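Local coordinates for protein putative ATP-dependent endonuclease of the OLD family (Thermus scotoductus, PDB 6P74) that degrades linear or supercoiled double-stranded DNA from 5' to 3' as a metal-dependent exonuclease, and hydrolyses ATP in a DNA-stimulated manner, at residues G380-V383 with A384-L388; G486-A489 with S490-Y494; R495-E498 with I499-V503; T502-V505 with G506-P509; R513-V516 with E517-Q521. One frame throughout, in Å; residues are numbered along the deposited sequence.

Overall arrangement
All five contacts are local within the Toprim domain, and they differ mainly in burial. Contacts 1, 3 and 5 lie on helices, partly buried, contact 3 running on into the following loop; regular backbone bonds set side chains one turn apart, apolar pairs and arginines lying on aliphatic groups. Contacts 2 and 4 are surface turns with fewer polar bonds, several of them weak. Helix 379-391 of contact 1 lies at the middle of the group, touching contact 3 through Ala384 with Ile496 and Leu500, and contact 5 through Leu388 with Phe515. Contact 2 leads into the helix of contact 3, which shares Thr502 and Val503 with contact 4. Contact 4 packs Pro508 on Val516 of contact 5.

Contact 1: G380-V383 with A384-L388; sequences GDRV and AALQL
Arg382 and Leu386, one helical turn apart, meet on helix 379-391, the helix of the beta-alpha-beta unit that links strands 372-376 and 401-405 of the Toprim fold. Four successive backbone acceptors are satisfied here in the regular i to i+4 pattern. Gly380 O receives Ala384 N at 3.1 Å, and Asp381 O receives Ala385 N at 2.8 Å. Arg382 O takes the straightest of the four bonds, from Leu386 N at 2.8 Å with an N-H...O angle of 171°; Val383 O takes Gln387 N at 3.1 Å. The polar ends of the side chains find partners beyond this turn: Arg382 NE donates to Val403 O on the neighbouring strand, and Gln387 NE2 to Gln391 OE1. The CB of Asp381 points away from the following turn; its side chain, about 3 Å from that of Glu377, probably binds the second metal, Glu377 the first. Ala384 and Ala385 both touch Phe515 of helix 513-523. With CG anti to the backbone N (chi1 -173°) and the chain extended to NE, Arg382 runs out far enough for Leu386 to lie over one face of its guanidinium, where Leu386 CD1 is 3.8 Å from Arg382 NH1.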
# COMPACT_ATOMS: atom_id res chain seq x y z
N GLY A 380 1.34 32.17 32.54
CA GLY A 380 0.13 32.85 32.99
C GLY A 380 -0.79 33.26 31.84
O GLY A 380 -2.01 33.23 31.98
N ASP A 381 -0.22 33.62 30.70
CA ASP A 381 -1.06 34.03 29.58
C ASP A 381 -1.79 32.84 28.98
O ASP A 381 -2.95 32.95 28.58
CB ASP A 381 -0.23 34.75 28.53
CG ASP A 381 0.63 35.85 29.14
OD1 ASP A 381 0.05 36.82 29.72
OD2 ASP A 381 1.88 35.74 29.05
N ARG A 382 -1.12 31.69 28.92
CA ARG A 382 -1.77 30.48 28.42
C ARG A 382 -2.93 30.08 29.32
O ARG A 382 -4.04 29.83 28.84
CB ARG A 382 -0.75 29.35 28.31
CG ARG A 382 -1.29 28.12 27.64
CD ARG A 382 -0.16 27.28 27.08
NE ARG A 382 -0.73 26.20 26.29
CZ ARG A 382 -1.15 25.05 26.79
NH1 ARG A 382 -1.07 24.81 28.09
NH2 ARG A 382 -1.68 24.15 25.98
N VAL A 383 -2.69 30.03 30.64
CA VAL A 383 -3.76 29.71 31.59
C VAL A 383 -4.96 30.61 31.36
O VAL A 383 -6.10 30.15 31.32
CB VAL A 383 -3.26 29.82 33.04
CG1 VAL A 383 -4.42 29.65 34.01
CG2 VAL A 383 -2.17 28.80 33.31
N ALA A 384 -4.71 31.91 31.22
CA ALA A 384 -5.81 32.85 31.04
C ALA A 384 -6.50 32.63 29.70
O ALA A 384 -7.73 32.60 29.62
CB ALA A 384 -5.31 34.29 31.16
N ALA A 385 -5.71 32.45 28.63
CA ALA A 385 -6.28 32.12 27.33
C ALA A 385 -7.22 30.91 27.41
O ALA A 385 -8.39 30.98 27.01
CB ALA A 385 -5.16 31.88 26.31
N LEU A 386 -6.74 29.80 27.97
CA LEU A 386 -7.54 28.57 27.98
C LEU A 386 -8.79 28.72 28.83
O LEU A 386 -9.83 28.14 28.51
CB LEU A 386 -6.70 27.38 28.47
CG LEU A 386 -5.57 26.93 27.53
CD1 LEU A 386 -4.68 25.88 28.20
CD2 LEU A 386 -6.11 26.37 26.22
N GLN A 387 -8.73 29.50 29.91
CA GLN A 387 -9.95 29.75 30.67
C GLN A 387 -10.92 30.60 29.85
O GLN A 387 -12.14 30.37 29.90
CB GLN A 387 -9.60 30.40 32.01
CG GLN A 387 -10.80 30.90 32.78
CD GLN A 387 -11.71 29.75 33.20
OE1 GLN A 387 -11.24 28.64 33.44
NE2 GLN A 387 -13.02 30.01 33.28
N LEU A 388 -10.42 31.56 29.07
CA LEU A 388 -11.35 32.34 28.25
C LEU A 388 -11.95 31.49 27.13
O LEU A 388 -13.15 31.60 26.85
CB LEU A 388 -10.66 33.58 27.67
CG LEU A 388 -10.53 34.69 28.71
CD1 LEU A 388 -9.55 35.76 28.28
CD2 LEU A 388 -11.92 35.29 29.01

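Contact 2: G486-A489 with S490-Y494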
# COMPACT_ATOMS: atom_id res chain seq x y z
N GLY A 486 -2.31 40.37 41.59
CA GLY A 486 -1.02 40.70 42.15
C GLY A 486 0.16 40.13 41.38
O GLY A 486 -0.02 39.40 40.39
N ARG A 487 1.37 40.45 41.83
CA ARG A 487 2.56 39.84 41.24
C ARG A 487 2.71 38.41 41.71
O ARG A 487 2.99 37.50 40.91
CB ARG A 487 3.80 40.68 41.57
CG ARG A 487 5.06 40.32 40.80
CD ARG A 487 5.04 40.80 39.35
NE ARG A 487 4.45 39.82 38.45
CZ ARG A 487 4.68 39.76 37.13
NH1 ARG A 487 4.10 38.83 36.39
NH2 ARG A 487 5.51 40.63 36.56
N ASN A 488 2.52 38.17 43.02
CA ASN A 488 2.49 36.82 43.56
C ASN A 488 1.65 35.88 42.71
O ASN A 488 2.13 34.85 42.23
CB ASN A 488 1.95 36.86 45.00
CG ASN A 488 1.29 35.54 45.41
OD1 ASN A 488 0.12 35.29 45.11
ND2 ASN A 488 2.04 34.69 46.10
N ALA A 489 0.38 36.24 42.51
CA ALA A 489 -0.64 35.36 41.97
C ALA A 489 -0.70 35.34 40.45
O ALA A 489 -1.53 34.61 39.89
CB ALA A 489 -2.02 35.76 42.52
N SER A 490 0.18 36.09 39.77
CA SER A 490 0.04 36.28 38.33
C SER A 490 -0.06 34.96 37.56
O SER A 490 -0.62 34.93 36.45
CB SER A 490 1.22 37.10 37.80
OG SER A 490 1.33 36.97 36.39
N ASP A 491 0.48 33.87 38.11
CA ASP A 491 0.50 32.59 37.42
C ASP A 491 -0.30 31.50 38.13
O ASP A 491 -0.32 30.36 37.65
CB ASP A 491 1.95 32.11 37.21
CG ASP A 491 2.64 31.64 38.50
OD1 ASP A 491 2.07 31.79 39.62
OD2 ASP A 491 3.78 31.13 38.39
N LYS A 492 -0.95 31.80 39.24
CA LYS A 492 -1.75 30.81 39.96
C LYS A 492 -3.06 30.55 39.22
O LYS A 492 -3.91 31.45 39.15
CB LYS A 492 -2.00 31.28 41.39
CG LYS A 492 -0.73 31.54 42.21
CD LYS A 492 -1.04 32.43 43.41
CE LYS A 492 -0.76 31.74 44.73
NZ LYS A 492 0.70 31.67 44.98
N PRO A 493 -3.26 29.36 38.63
CA PRO A 493 -4.46 29.17 37.78
C PRO A 493 -5.77 29.45 38.49
O PRO A 493 -6.63 30.11 37.90
CB PRO A 493 -4.34 27.70 37.34
CG PRO A 493 -2.87 27.40 37.41
CD PRO A 493 -2.36 28.20 38.58
N TYR A 494 -5.95 28.98 39.74
CA TYR A 494 -7.21 29.19 40.44
C TYR A 494 -7.50 30.67 40.65
O TYR A 494 -8.65 31.10 40.59
CB TYR A 494 -7.21 28.45 41.78
CG TYR A 494 -7.32 26.95 41.63
CD1 TYR A 494 -7.97 26.37 40.54
CD2 TYR A 494 -6.74 26.10 42.58
CE1 TYR A 494 -8.06 24.99 40.41
CE2 TYR A 494 -6.83 24.72 42.46
CZ TYR A 494 -7.48 24.17 41.38
OH TYR A 494 -7.55 22.79 41.27
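Lys492 folds back over Ala489, and this is the close-packed part of a turn that leads into helix 493-501. Lys492 N donates to Ala489 O at 2.9 Å, reaching it from well above the carbonyl plane rather than along a lone pair. The tight spot is in the aliphatic chain, where Lys492 CD comes to 3.3 Å from Ala489 CA and 3.6 Å from Ala489 CB; bends at chi3 and chi4 carry its end on toward Asn488, whose side chain it crosses at a slant. There Lys492 CD is 3.5 Å from Asn488 OD1. The whole turn lies at the surface, but its Arg487-Ser490 side is held more loosely. Ser490 N makes only a weak bond to Arg487 O, and Arg487 NH1 another weak one to Ser490 OG, 3.3 Å away, with the hydroxyl at the edge of the guanidinium and near its plane. A stronger partner for Arg487 NH1 is Glu480, a salt bridge that joins this inferred active-site arginine to a residue seen binding the samarium ion. Lys492 occupies the N-cap position of helix 493-501. Pro493, in the first turn of that helix, rests on Tyr379 and Val383, so the turn is set against the start of helix 379-391.

Contact 3: R495-E498 with I499-V503; sequences RIAE and ILKTV
Arg495 and Ile499 cross at about a right angle on the exposed flank of helix 493-501. The arginine turns at chi2 (49°), which swings its guanidinium forward toward the next turn, where Ile499 CG1 lies over one face, offset toward the rim. Ile499 CD1 is 3.6 Å from Arg495 NE, and Ile499 CG1 is 3.7 Å from Arg495 NH2. The same guanidinium forms a salt bridge to Glu498 through NH1 and OE2; its modelled length is unusually short, so the exact spacing is doubtful. The isoleucine thus lies over the margin of one face, while the carboxylate meets a terminal nitrogen.

A different relation holds on the buried side. Ile496 and Leu500 lie side by side and point the same way, with Ile496 CG2 3.6 Å from Leu500 CD1, forming an apolar pair. Backbone bonds fix this spacing, Leu500 N donating to Ile496 O at 2.9 Å. Toward the last turn, Ile499 O is gripped twice by one residue: Thr502 N reaches it at 2.9 Å, and Thr502 OG1 donates to it in the carbonyl plane at 2.7 Å. The hydroxyl thereby folds back on the carbonyl three residues earlier.

The apolar pair faces helix 379-391, where Ile496 and Leu500 both pack on Ala384, and Leu500 O accepts a bond from Gln391. Leu483 of helix 479-483 touches Ile499 and Leu500, so helix 493-501 lies against two other helices of the Toprim domain.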
# COMPACT_ATOMS: atom_id res chain seq x y z
N ARG A 495 -6.46 31.47 40.90
CA ARG A 495 -6.65 32.91 41.02
C ARG A 495 -7.04 33.53 39.68
O ARG A 495 -7.96 34.36 39.60
CB ARG A 495 -5.38 33.57 41.56
CG ARG A 495 -5.56 35.03 41.92
CD ARG A 495 -6.82 35.21 42.78
NE ARG A 495 -7.33 36.58 42.78
CZ ARG A 495 -8.54 36.93 43.22
NH1 ARG A 495 -9.37 36.01 43.69
NH2 ARG A 495 -8.92 38.21 43.18
N ILE A 496 -6.36 33.15 38.60
CA ILE A 496 -6.72 33.69 37.29
C ILE A 496 -8.14 33.29 36.94
O ILE A 496 -8.93 34.10 36.44
CB ILE A 496 -5.73 33.21 36.22
CG1 ILE A 496 -4.37 33.86 36.44
CG2 ILE A 496 -6.28 33.53 34.83
CD1 ILE A 496 -3.21 33.14 35.78
N ALA A 497 -8.49 32.03 37.19
CA ALA A 497 -9.81 31.54 36.79
C ALA A 497 -10.91 32.28 37.53
O ALA A 497 -11.92 32.67 36.92
CB ALA A 497 -9.92 30.04 37.05
N GLU A 498 -10.76 32.50 38.84
CA GLU A 498 -11.87 33.12 39.54
C GLU A 498 -12.02 34.58 39.15
O GLU A 498 -13.15 35.08 39.07
CB GLU A 498 -11.75 32.92 41.05
CG GLU A 498 -10.52 33.42 41.76
CD GLU A 498 -10.52 32.96 43.23
OE1 GLU A 498 -10.72 31.74 43.47
OE2 GLU A 498 -10.34 33.80 44.14
N ILE A 499 -10.93 35.29 38.87
CA ILE A 499 -11.07 36.63 38.32
C ILE A 499 -11.82 36.57 36.99
O ILE A 499 -12.84 37.25 36.81
CB ILE A 499 -9.70 37.31 38.16
CG1 ILE A 499 -9.15 37.71 39.53
CG2 ILE A 499 -9.83 38.52 37.26
CD1 ILE A 499 -7.66 38.07 39.51
N LEU A 500 -11.34 35.75 36.06
CA LEU A 500 -11.94 35.71 34.73
C LEU A 500 -13.38 35.25 34.76
O LEU A 500 -14.18 35.61 33.89
CB LEU A 500 -11.13 34.81 33.81
CG LEU A 500 -9.83 35.45 33.38
CD1 LEU A 500 -8.96 34.44 32.64
CD2 LEU A 500 -10.16 36.66 32.53
N LYS A 501 -13.74 34.42 35.74
CA LYS A 501 -15.12 33.98 35.83
C LYS A 501 -16.09 35.12 36.16
O LYS A 501 -17.29 34.97 35.91
CB LYS A 501 -15.24 32.85 36.87
CG LYS A 501 -14.71 31.48 36.40
CD LYS A 501 -14.92 30.40 37.46
CE LYS A 501 -14.23 29.10 37.06
NZ LYS A 501 -14.32 28.04 38.12
N THR A 502 -15.61 36.26 36.68
CA THR A 502 -16.51 37.38 36.94
C THR A 502 -16.64 38.33 35.75
O THR A 502 -17.45 39.26 35.81
CB THR A 502 -16.05 38.20 38.16
OG1 THR A 502 -14.81 38.85 37.85
CG2 THR A 502 -15.87 37.32 39.39
N VAL A 503 -15.86 38.08 34.70
CA VAL A 503 -15.89 38.92 33.47
C VAL A 503 -17.04 38.45 32.57
O VAL A 503 -17.46 37.28 32.71
CB VAL A 503 -14.54 38.88 32.72
CG1 VAL A 503 -14.58 39.71 31.45
CG2 VAL A 503 -13.39 39.30 33.61

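Contact 4: T502-V505 with G506-P509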
# COMPACT_ATOMS: atom_id res chain seq x y z
N THR A 502 -15.61 36.26 36.68
CA THR A 502 -16.51 37.38 36.94
C THR A 502 -16.64 38.33 35.75
O THR A 502 -17.45 39.26 35.81
CB THR A 502 -16.05 38.20 38.16
OG1 THR A 502 -14.81 38.85 37.85
CG2 THR A 502 -15.87 37.32 39.39
N VAL A 503 -15.86 38.08 34.70
CA VAL A 503 -15.89 38.92 33.47
C VAL A 503 -17.04 38.45 32.57
O VAL A 503 -17.46 37.28 32.71
CB VAL A 503 -14.54 38.88 32.72
CG1 VAL A 503 -14.58 39.71 31.45
CG2 VAL A 503 -13.39 39.30 33.61
N ASP A 504 -17.53 39.33 31.69
CA ASP A 504 -18.65 38.99 30.77
C ASP A 504 -18.12 38.96 29.33
O ASP A 504 -17.99 40.05 28.73
CB ASP A 504 -19.82 39.97 30.93
CG ASP A 504 -20.76 39.98 29.74
OD1 ASP A 504 -20.84 38.94 29.05
OD2 ASP A 504 -21.41 41.02 29.51
N VAL A 505 -17.84 37.76 28.81
CA VAL A 505 -17.32 37.61 27.42
C VAL A 505 -18.11 38.53 26.49
O VAL A 505 -17.55 38.95 25.45
CB VAL A 505 -17.40 36.14 26.95
CG1 VAL A 505 -16.35 35.27 27.62
CG2 VAL A 505 -18.79 35.56 27.16
N GLY A 506 -19.36 38.84 26.86
CA GLY A 506 -20.22 39.73 26.05
C GLY A 506 -19.59 41.10 25.86
O GLY A 506 -19.54 41.57 24.71
N GLN A 507 -19.14 41.72 26.96
CA GLN A 507 -18.51 43.07 26.90
C GLN A 507 -17.25 43.07 27.77
O GLN A 507 -17.21 43.82 28.76
CB GLN A 507 -19.50 44.14 27.37
CG GLN A 507 -20.86 44.06 26.67
CD GLN A 507 -21.91 44.89 27.37
OE1 GLN A 507 -22.18 44.71 28.56
NE2 GLN A 507 -22.51 45.81 26.63
N PRO A 508 -16.24 42.22 27.38
CA PRO A 508 -15.01 42.23 28.22
C PRO A 508 -14.53 43.66 28.50
O PRO A 508 -14.66 44.50 27.64
CB PRO A 508 -13.89 41.48 27.48
CG PRO A 508 -14.43 41.30 26.10
CD PRO A 508 -15.90 41.11 26.38
N PRO A 509 -13.98 43.89 29.74
CA PRO A 509 -13.51 45.27 30.01
C PRO A 509 -12.64 45.81 28.86
O PRO A 509 -12.19 45.02 28.05
CB PRO A 509 -12.66 45.27 31.30
CG PRO A 509 -12.43 43.83 31.58
CD PRO A 509 -13.73 43.22 31.10
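Val503 and Pro509 cross at about a right angle where the loop between helices 493-501 and 513-523 of the Toprim domain turns back on itself through a beta-turn over Asp504-Gln507. The first shell of this contact is apolar: Val503 CG1 is 3.6 Å from Pro509 CD and 4.4 Å from Pro508 CB. This branch of the valine stands anti to the backbone N (chi1 179°), which directs it at the two prolines. The beta-turn between them is closed by the backbone, as Gln507 N donates to Asp504 O at 2.7 Å; the N-H...O angle of 129° makes this a weak bond. The Asp504 carboxylate curls toward the same turn, its OD1 facing Gly506 N, but the glycine nitrogen is crowded in the model and the detail of that bond is doubtful. Gln507 OE1 and Asp504 OD2, both acceptors, stay 3.9 Å apart with no bond between them; both residues are exposed.

A second shell fixes the loop against its surroundings. Val503 also touches Leu512, and Val505 touches Leu392, just beyond helix 379-391. The loop lies away from the metal and nucleotide sites. It meets helix 513-523 through, among others, the packing of Pro508 CG on Val516 CG2 and a probable hydrogen bond in which Arg520 NH2 reaches Val505 O at 2.7 Å.

Contact 5: R513-V516 with E517-Q521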
# COMPACT_ATOMS: atom_id res chain seq x y z
N ARG A 513 -10.22 43.71 26.77
CA ARG A 513 -10.81 43.51 25.45
C ARG A 513 -9.83 42.97 24.41
O ARG A 513 -10.21 42.05 23.67
CB ARG A 513 -11.42 44.83 24.97
CG ARG A 513 -11.87 44.83 23.51
CD ARG A 513 -12.32 46.22 23.07
NE ARG A 513 -13.55 46.62 23.74
CZ ARG A 513 -13.91 47.89 23.88
NH1 ARG A 513 -13.12 48.85 23.42
NH2 ARG A 513 -15.05 48.20 24.49
N PRO A 514 -8.59 43.47 24.29
CA PRO A 514 -7.71 42.91 23.25
C PRO A 514 -7.40 41.45 23.47
O PRO A 514 -7.18 40.71 22.50
CB PRO A 514 -6.46 43.81 23.33
CG PRO A 514 -6.99 45.11 24.02
CD PRO A 514 -7.90 44.51 25.06
N PHE A 515 -7.45 40.98 24.73
CA PHE A 515 -7.19 39.58 25.01
C PHE A 515 -8.34 38.71 24.54
O PHE A 515 -8.13 37.70 23.87
CB PHE A 515 -6.93 39.35 26.50
CG PHE A 515 -6.20 38.08 26.80
CD1 PHE A 515 -4.86 37.95 26.50
CD2 PHE A 515 -6.84 37.02 27.39
CE1 PHE A 515 -4.17 36.76 26.76
CE2 PHE A 515 -6.15 35.84 27.66
CZ PHE A 515 -4.82 35.71 27.33
N VAL A 516 -9.58 39.09 24.87
CA VAL A 516 -10.66 38.21 24.43
C VAL A 516 -10.90 38.37 22.93
O VAL A 516 -11.23 37.40 22.24
CB VAL A 516 -11.94 38.38 25.31
CG1 VAL A 516 -11.70 39.25 26.51
CG2 VAL A 516 -13.16 38.79 24.53
N GLU A 517 -10.68 39.57 22.37
CA GLU A 517 -10.82 39.69 20.92
C GLU A 517 -9.76 38.87 20.19
O GLU A 517 -10.06 38.28 19.14
CB GLU A 517 -10.79 41.16 20.51
CG GLU A 517 -12.16 41.62 20.01
CD GLU A 517 -12.78 40.61 19.04
OE1 GLU A 517 -13.94 40.20 19.29
OE2 GLU A 517 -12.12 40.25 18.03
N ALA A 518 -8.53 38.79 20.72
CA ALA A 518 -7.55 37.89 20.13
C ALA A 518 -8.09 36.47 20.04
O ALA A 518 -7.95 35.79 19.01
CB ALA A 518 -6.25 37.91 20.93
N ILE A 519 -8.73 36.00 21.13
CA ILE A 519 -9.25 34.63 21.16
C ILE A 519 -10.42 34.47 20.18
O ILE A 519 -10.54 33.45 19.49
CB ILE A 519 -9.63 34.23 22.59
CG1 ILE A 519 -8.35 34.02 23.41
CG2 ILE A 519 -10.43 32.93 22.61
CD1 ILE A 519 -8.50 34.28 24.86
N ARG A 520 -11.27 35.50 20.07
CA ARG A 520 -12.35 35.46 19.09
C ARG A 520 -11.82 35.42 17.66
O ARG A 520 -12.38 34.75 16.80
CB ARG A 520 -13.29 36.67 19.27
CG ARG A 520 -14.13 36.65 20.53
CD ARG A 520 -15.16 37.77 20.51
NE ARG A 520 -15.85 37.87 21.79
CZ ARG A 520 -16.89 37.13 22.13
NH1 ARG A 520 -17.37 36.25 21.26
NH2 ARG A 520 -17.44 37.27 23.32
N GLN A 521 -10.73 36.15 17.38
CA GLN A 521 -10.18 36.12 16.02
C GLN A 521 -9.58 34.75 15.69
O GLN A 521 -9.82 34.20 14.60
CB GLN A 521 -9.14 37.23 15.83
CG GLN A 521 -8.48 37.23 14.41
CD GLN A 521 -7.87 38.60 14.05
OE1 GLN A 521 -8.52 39.63 14.14
NE2 GLN A 521 -6.60 38.60 13.65
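Arg513 O accepts Glu517 N at 2.8 Å, the shortest of the four backbone bonds that tie the first turn of helix 513-523 to the next. The N-H...O angle is 166°, and the donor sits almost in line with the carbonyl. Ala518 N reaches Pro514 O from above the carbonyl plane at 2.9 Å. Ile519 N makes a longer bond to Phe515 O, at 3.3 Å, and Arg520 N closes the series on Val516 O at 2.9 Å.

Two side-chain pairs follow from this spacing. On the buried face the Phe515 ring and Ile519 meet at a slant, Phe515 CE2 lying 4.0 Å from Ile519 CD1; CG of the phenylalanine is anti to the backbone N (chi1 -160°), and its ring is carried toward helix 379-391. On another flank Val516 and Arg520 run alongside each other in the same direction, with Val516 CG2 3.9 Å from Arg520 NE. The arginine stays extended from CG to NE, and its NH2 bonds to Val505 O in the preceding loop. Arg513 has its own partner in Asp510, a salt bridge at the start of the helix.

Phe515 packs on Leu388, and also on Val429 and Val475, while Ala518 lies on Val427 and Phe473. A helix packed against parallel strands 426-431 and 472-475 beside helix 379-391 is typical of the layered alpha/beta Toprim fold, and here the Phe515 side chain is about 5 Å from that of Asp381, an inferred metal ligand.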